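Local coordinates for acyl-coenzyme A oxidase 1 (PDB 5Y9D), which catalyses the FAD-dependent oxidation of acyl-CoA by molecular oxygen to (2E)-enoyl-CoA and hydrogen peroxide in peroxisomal fatty acid beta-oxidation, at residues S67-P72 and D651-A656; V120-R125 and M260-V265; F50-E55 and A370-A375. All coordinates share one frame; numbering follows the deposited sequence.

In the fold
All three contacts tie N-terminal helical elements to later parts of the chain. Along the sequence the first halves run 50-55, 67-72, 120-125 and the second halves 260-265, 370-375, 651-656, so contact 2 is enclosed by both others, while contacts 1 and 3 cross. Contacts 1 and 2 have centres about 16 Å apart and touch, CG1 of Val120 packing on Phe652, Phe653 and Asn655. Contact 3 lies about 22 Å from contact 1 and about 26 Å from contact 2, centre to centre, though helices 44-52 and 55-70 are consecutive. The N-terminal helices thus meet the beta domain, helix 355-391 and the C-terminal region, with contact 2 alone close to the flavin.

Contact 1. Residues S67-P72 and D651-A656; sequences SIERDP and DFFINA
CA of Glu69 sits over the middle of one face of the Phe652 ring, 3.9 Å from the centroid and 6° off the normal, a CH-pi contact. Phe652 reaches this position because its CG is anti to the backbone N (chi1 177°), and the Glu69 and Phe652 side chains run past one another in opposing directions, CG of Glu69 3.7 Å from CB of Phe652. Ile68 crosses both aromatic side chains at about a right angle; its CG2 lies 4.1 Å from CE1 of Phe652, and its CB 3.9 Å from CZ of Phe653. The contact thereby joins the C-terminal turn of helix 55-70 to the short helix 651-654, two elements far apart in sequence, within the all-helical packing that links the N-terminal and C-terminal regions of acyl-CoA oxidases. Replacing Phe652 by an alanine would probably leave the Glu69 backbone without its ring cover and open a gap beside the Phe653 face, over whose centre CD1 of Phe652 now sits. At the edge of Phe653, near its plane, OE2 of Glu69 comes within 3.7 Å of CE2. That carboxylate oxygen is also held by a hydrogen bond with OG of Ser650, immediately before the short helix.

Contact 2. Residues V120-R125 and M260-V265; sequences VDMSTR and MGRDGV
Ser123 and Arg262 bring the two backbones to a CA-CA distance of 4.7 Å, where the first turn of helix 122-142 meets a type I beta turn running from Arg262 to Val265. OG of Ser123 accepts a hydrogen bond from N of Gly264 at 3.2 Å, bent to 142° at the hydrogen. Its chi1 of -72° sets OG anti to the carbonyl carbon, directed at the turn. At Gly264 a side chain would point toward the helix and collide with CB of Ser123, so the close approach probably requires a residue without a side chain. At the last position of the turn, CG2 of Val265 lies 3.4 Å from O of Ser123.

Met122 covers one face of the Arg262 guanidinium, with its CB 3.5 Å above the plane and over the centre. Further along, SD lies over the same group, 3.3 Å from NH2 of Arg262. The guanidinium also donates through NH2 to O of Asp456 and through NH1 to OG1 of Thr126, while Tyr444 of the second subunit packs against this arginine. Asp121 is the N-cap of the helix: its OD1 accepts from N of Thr124, and its OD2 binds OG1 of Thr124 and forms a salt bridge with Arg94.

The loop, between strands 251-255 and 268-272 of the middle beta domain, thus meets a helix start close to the flavin, with the Arg262 side chain about 6 Å from FAD. Met122 packed over one face and hydrogen bonds from both terminal nitrogens would restrict the rotation of the guanidinium, whose positive charge would probably add to the electrostatic environment beside the cofactor.

Contact 3. Residues F50-E55 and A370-A375; sequences FLNGGE and AMKMGA
The C-terminal turn of helix 44-52 packs against the middle of helix 355-391, one of the long helices of the C-alpha1 domain. Lys372 points toward the shorter helix and donates from NZ to O of Leu51 at 2.7 Å. The C=O...N angle is 131°, and the nitrogen stands 42° out of the carbonyl plane. Bends at chi2 (59°) and chi4 fold the lysine chain around this oxygen, bringing CG and CE of Lys372 each to 3.4 Å from O of Leu51. OD1 of Asn52 is a more distant neighbour, 3.5 Å from NZ of Lys372, and the amide's ND2 is engaged by OG1 of Thr58. Beside this polar pair lies an apolar contact: CE of Met373 touches both CE2 of Phe50, 3.6 Å away, and CD2 of Leu51, 3.9 Å away. The sulfur of Met373 makes a Met-aromatic contact at an oblique angle, SD being 5.1 Å from the Phe50 centroid. Phe577 and Arg580, of helix 558-581, also touch Met373. With Lys372 buried and hydrogen-bonded to a carbonyl there, the C-terminal end of helix 44-52 would probably offset part of the charge of the ammonium.

Contact 1. Residues S67-P72 and D651-A656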
# COMPACT_ATOMS: atom_id res chain seq x y z
N SER A 67 28.75 12.26 3.71
CA SER A 67 28.64 12.53 5.13
C SER A 67 27.66 11.59 5.73
O SER A 67 27.96 10.95 6.73
CB SER A 67 28.22 13.95 5.43
OG SER A 67 29.25 14.79 4.98
N ILE A 68 26.49 11.45 5.11
CA ILE A 68 25.49 10.53 5.65
C ILE A 68 25.96 9.08 5.67
O ILE A 68 25.75 8.41 6.66
CB ILE A 68 24.13 10.69 4.97
CG1 ILE A 68 23.59 12.12 5.15
CG2 ILE A 68 23.10 9.76 5.60
CD1 ILE A 68 22.66 12.55 4.05
N GLU A 69 26.61 8.62 4.61
CA GLU A 69 27.14 7.24 4.48
C GLU A 69 28.16 6.82 5.52
O GLU A 69 28.25 5.66 5.91
CB GLU A 69 27.94 7.12 3.17
CG GLU A 69 27.15 6.81 1.93
CD GLU A 69 27.92 7.06 0.64
OE1 GLU A 69 29.17 7.22 0.69
OE2 GLU A 69 27.26 7.12 -0.44
N ARG A 70 28.99 7.75 5.92
CA ARG A 70 30.18 7.39 6.64
C ARG A 70 30.03 7.53 8.15
O ARG A 70 30.73 6.86 8.91
CB ARG A 70 31.35 8.25 6.15
CG ARG A 70 31.78 7.98 4.72
CD ARG A 70 32.74 9.06 4.23
NE ARG A 70 33.38 8.73 2.96
CZ ARG A 70 34.37 9.43 2.40
NH1 ARG A 70 34.86 10.53 3.02
NH2 ARG A 70 34.88 9.04 1.23
N ASP A 71 29.15 8.43 8.56
CA ASP A 71 28.89 8.72 9.97
C ASP A 71 28.30 7.49 10.65
O ASP A 71 27.16 7.13 10.37
CB ASP A 71 27.93 9.91 10.10
CG ASP A 71 27.90 10.49 11.51
OD1 ASP A 71 28.25 9.76 12.47
OD2 ASP A 71 27.52 11.70 11.65
N PRO A 72 29.08 6.86 11.55
CA PRO A 72 28.62 5.62 12.15
C PRO A 72 27.39 5.73 13.05
O PRO A 72 26.70 4.74 13.22
CB PRO A 72 29.84 5.14 12.95
CG PRO A 72 30.69 6.34 13.15
CD PRO A 72 30.46 7.19 11.95
N ASP A 651 25.53 1.94 -2.24
CA ASP A 651 24.82 0.80 -1.65
C ASP A 651 24.24 1.13 -0.28
O ASP A 651 23.25 0.52 0.16
CB ASP A 651 25.68 -0.46 -1.58
CG ASP A 651 25.82 -1.16 -2.95
OD1 ASP A 651 25.06 -0.88 -3.90
OD2 ASP A 651 26.70 -2.02 -3.08
N PHE A 652 24.81 2.12 0.37
CA PHE A 652 24.27 2.56 1.62
C PHE A 652 22.82 3.06 1.43
O PHE A 652 21.93 2.72 2.22
CB PHE A 652 25.17 3.67 2.20
CG PHE A 652 24.66 4.25 3.49
CD1 PHE A 652 23.65 5.21 3.48
CD2 PHE A 652 25.17 3.83 4.71
CE1 PHE A 652 23.18 5.75 4.67
CE2 PHE A 652 24.69 4.37 5.89
CZ PHE A 652 23.71 5.34 5.88
N PHE A 653 22.59 3.91 0.42
CA PHE A 653 21.23 4.45 0.18
C PHE A 653 20.31 3.43 -0.48
O PHE A 653 19.10 3.55 -0.37
CB PHE A 653 21.24 5.76 -0.58
CG PHE A 653 21.92 6.88 0.16
CD1 PHE A 653 21.21 7.67 1.04
CD2 PHE A 653 23.27 7.11 0.00
CE1 PHE A 653 21.82 8.68 1.74
CE2 PHE A 653 23.90 8.13 0.70
CZ PHE A 653 23.18 8.91 1.58
N ILE A 654 20.87 2.42 -1.12
CA ILE A 654 20.06 1.29 -1.55
C ILE A 654 19.47 0.64 -0.31
O ILE A 654 18.25 0.53 -0.17
CB ILE A 654 20.89 0.29 -2.37
CG1 ILE A 654 21.25 0.90 -3.74
CG2 ILE A 654 20.13 -1.01 -2.60
CD1 ILE A 654 20.07 1.42 -4.53
N ASN A 655 20.38 0.27 0.59
CA ASN A 655 20.08 -0.45 1.80
C ASN A 655 19.25 -1.72 1.54
O ASN A 655 18.29 -2.03 2.26
CB ASN A 655 19.42 0.49 2.80
CG ASN A 655 19.52 -0.03 4.21
OD1 ASN A 655 18.73 0.32 5.08
ND2 ASN A 655 20.48 -0.91 4.43
N ALA A 656 19.64 -2.47 0.52
CA ALA A 656 18.91 -3.70 0.15
C ALA A 656 19.79 -4.64 -0.69
O ALA A 656 20.15 -4.30 -1.79
CB ALA A 656 17.62 -3.36 -0.62

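Contact 2. Residues V120-R125 and M260-V265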
# COMPACT_ATOMS: atom_id res chain seq x y z
N VAL A 120 16.38 6.57 3.32
CA VAL A 120 16.65 5.34 4.09
C VAL A 120 16.34 5.42 5.59
O VAL A 120 16.37 4.40 6.27
CB VAL A 120 18.13 4.86 3.97
CG1 VAL A 120 18.41 4.38 2.57
CG2 VAL A 120 19.09 5.98 4.32
N ASP A 121 16.07 6.62 6.10
CA ASP A 121 15.72 6.80 7.51
C ASP A 121 14.67 7.89 7.68
O ASP A 121 14.95 9.01 8.04
CB ASP A 121 16.96 7.13 8.34
CG ASP A 121 16.66 7.16 9.83
OD1 ASP A 121 15.49 6.92 10.20
OD2 ASP A 121 17.57 7.43 10.64
N MET A 122 13.43 7.52 7.47
CA MET A 122 12.36 8.46 7.65
C MET A 122 12.14 8.89 9.11
O MET A 122 11.74 10.03 9.32
CB MET A 122 11.09 7.95 6.97
CG MET A 122 11.05 8.38 5.48
SD MET A 122 9.93 7.49 4.37
CE MET A 122 10.99 6.29 3.56
N SER A 123 12.44 8.05 10.11
CA SER A 123 12.17 8.44 11.49
C SER A 123 13.04 9.67 11.91
O SER A 123 12.52 10.65 12.45
CB SER A 123 12.34 7.25 12.43
OG SER A 123 11.28 6.28 12.28
N THR A 124 14.34 9.65 11.61
CA THR A 124 15.23 10.76 12.00
C THR A 124 14.89 12.00 11.18
O THR A 124 14.99 13.14 11.65
CB THR A 124 16.70 10.45 11.72
OG1 THR A 124 17.12 9.29 12.45
CG2 THR A 124 17.57 11.65 12.10
N ARG A 125 14.55 11.78 9.93
CA ARG A 125 14.20 12.89 9.11
C ARG A 125 13.02 13.63 9.75
O ARG A 125 13.10 14.81 10.01
CB ARG A 125 13.91 12.39 7.70
CG ARG A 125 13.73 13.49 6.68
CD ARG A 125 12.26 13.84 6.49
NE ARG A 125 12.16 15.03 5.65
CZ ARG A 125 12.29 15.03 4.33
NH1 ARG A 125 12.53 13.91 3.70
NH2 ARG A 125 12.19 16.17 3.66
N MET A 260 2.00 2.98 12.32
CA MET A 260 2.11 2.01 11.25
C MET A 260 3.54 1.98 10.75
O MET A 260 4.04 0.93 10.33
CB MET A 260 1.15 2.38 10.13
CG MET A 260 1.48 1.78 8.78
SD MET A 260 0.13 2.09 7.66
CE MET A 260 0.74 1.40 6.13
N GLY A 261 4.18 3.16 10.78
CA GLY A 261 5.63 3.31 10.57
C GLY A 261 6.16 4.52 11.33
O GLY A 261 5.45 5.17 12.07
N ARG A 262 7.42 4.84 11.11
CA ARG A 262 8.12 5.98 11.71
C ARG A 262 8.14 5.91 13.22
O ARG A 262 8.00 6.94 13.93
CB ARG A 262 7.61 7.32 11.19
CG ARG A 262 8.21 7.57 9.83
CD ARG A 262 7.74 8.87 9.22
NE ARG A 262 7.50 8.76 7.79
CZ ARG A 262 7.95 9.59 6.85
NH1 ARG A 262 8.73 10.61 7.13
NH2 ARG A 262 7.60 9.40 5.61
N ASP A 263 8.41 4.71 13.68
CA ASP A 263 8.33 4.40 15.09
C ASP A 263 9.37 5.06 15.93
O ASP A 263 9.16 5.21 17.14
CB ASP A 263 8.27 2.89 15.31
CG ASP A 263 6.81 2.37 15.23
OD1 ASP A 263 5.89 3.08 15.67
OD2 ASP A 263 6.59 1.26 14.71
N GLY A 264 10.45 5.52 15.31
CA GLY A 264 11.45 6.32 15.99
C GLY A 264 11.04 7.72 16.31
O GLY A 264 11.80 8.44 16.92
N VAL A 265 9.84 8.14 15.90
CA VAL A 265 9.33 9.51 16.12
C VAL A 265 8.38 9.42 17.27
O VAL A 265 7.51 8.58 17.26
CB VAL A 265 8.58 10.06 14.89
CG1 VAL A 265 8.17 11.53 15.08
CG2 VAL A 265 9.44 9.92 13.65

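Contact 3. Residues F50-E55 and A370-A375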
# COMPACT_ATOMS: atom_id res chain seq x y z
N PHE A 50 22.01 15.99 -15.35
CA PHE A 50 20.72 16.44 -15.83
C PHE A 50 19.66 16.39 -14.73
O PHE A 50 18.84 17.29 -14.62
CB PHE A 50 20.29 15.56 -16.98
CG PHE A 50 18.88 15.74 -17.36
CD1 PHE A 50 18.52 16.72 -18.26
CD2 PHE A 50 17.90 14.92 -16.83
CE1 PHE A 50 17.20 16.88 -18.63
CE2 PHE A 50 16.57 15.09 -17.17
CZ PHE A 50 16.22 16.07 -18.08
N LEU A 51 19.66 15.33 -13.93
CA LEU A 51 18.70 15.21 -12.83
C LEU A 51 18.96 16.19 -11.71
O LEU A 51 18.03 16.66 -11.09
CB LEU A 51 18.68 13.81 -12.26
CG LEU A 51 18.01 12.76 -13.13
CD1 LEU A 51 18.31 11.39 -12.56
CD2 LEU A 51 16.51 13.01 -13.18
N ASN A 52 20.21 16.55 -11.45
CA ASN A 52 20.50 17.46 -10.34
C ASN A 52 20.57 18.93 -10.71
O ASN A 52 20.70 19.76 -9.82
CB ASN A 52 21.82 17.06 -9.68
CG ASN A 52 21.73 15.74 -8.98
OD1 ASN A 52 20.68 15.42 -8.45
ND2 ASN A 52 22.82 14.96 -8.98
N GLY A 53 20.50 19.26 -12.00
CA GLY A 53 20.62 20.66 -12.45
C GLY A 53 22.06 21.13 -12.53
O GLY A 53 22.35 22.25 -12.16
N GLY A 54 22.97 20.27 -13.01
CA GLY A 54 24.36 20.62 -13.27
C GLY A 54 25.38 19.86 -12.42
O GLY A 54 25.03 19.35 -11.35
N GLU A 55 26.63 19.82 -12.89
CA GLU A 55 27.74 19.16 -12.21
C GLU A 55 28.02 19.74 -10.81
O GLU A 55 28.38 19.00 -9.87
CB GLU A 55 29.01 19.22 -13.08
CG GLU A 55 30.33 18.89 -12.39
CD GLU A 55 30.55 17.39 -12.14
OE1 GLU A 55 30.47 16.59 -13.10
OE2 GLU A 55 30.83 17.01 -10.98
N ALA A 370 10.23 12.25 -14.00
CA ALA A 370 9.35 13.43 -14.08
C ALA A 370 9.12 14.06 -12.73
O ALA A 370 9.06 15.29 -12.58
CB ALA A 370 8.00 13.07 -14.70
N MET A 371 8.99 13.23 -11.70
CA MET A 371 8.83 13.83 -10.39
C MET A 371 9.91 14.86 -10.06
O MET A 371 9.59 15.91 -9.52
CB MET A 371 8.75 12.77 -9.32
CG MET A 371 7.41 12.07 -9.32
SD MET A 371 7.64 10.75 -8.16
CE MET A 371 6.00 10.05 -8.08
N LYS A 372 11.16 14.58 -10.44
CA LYS A 372 12.27 15.52 -10.18
C LYS A 372 12.12 16.86 -10.88
O LYS A 372 12.45 17.89 -10.31
CB LYS A 372 13.63 14.92 -10.58
CG LYS A 372 14.85 15.75 -10.21
CD LYS A 372 14.93 16.00 -8.70
CE LYS A 372 15.98 17.03 -8.36
NZ LYS A 372 17.34 16.48 -8.44
N MET A 373 11.65 16.83 -12.13
CA MET A 373 11.28 18.06 -12.84
C MET A 373 10.26 18.89 -12.01
O MET A 373 10.50 20.07 -11.72
CB MET A 373 10.72 17.75 -14.24
CG MET A 373 11.45 16.64 -15.01
SD MET A 373 13.21 16.97 -15.21
CE MET A 373 13.89 15.39 -14.76
N GLY A 374 9.18 18.28 -11.58
CA GLY A 374 8.25 18.89 -10.63
C GLY A 374 8.90 19.42 -9.35
O GLY A 374 8.82 20.61 -9.03
N ALA A 375 9.55 18.54 -8.60
CA ALA A 375 10.25 18.95 -7.37
C ALA A 375 11.13 20.21 -7.57
O ALA A 375 11.09 21.12 -6.76
CB ALA A 375 11.09 17.80 -6.86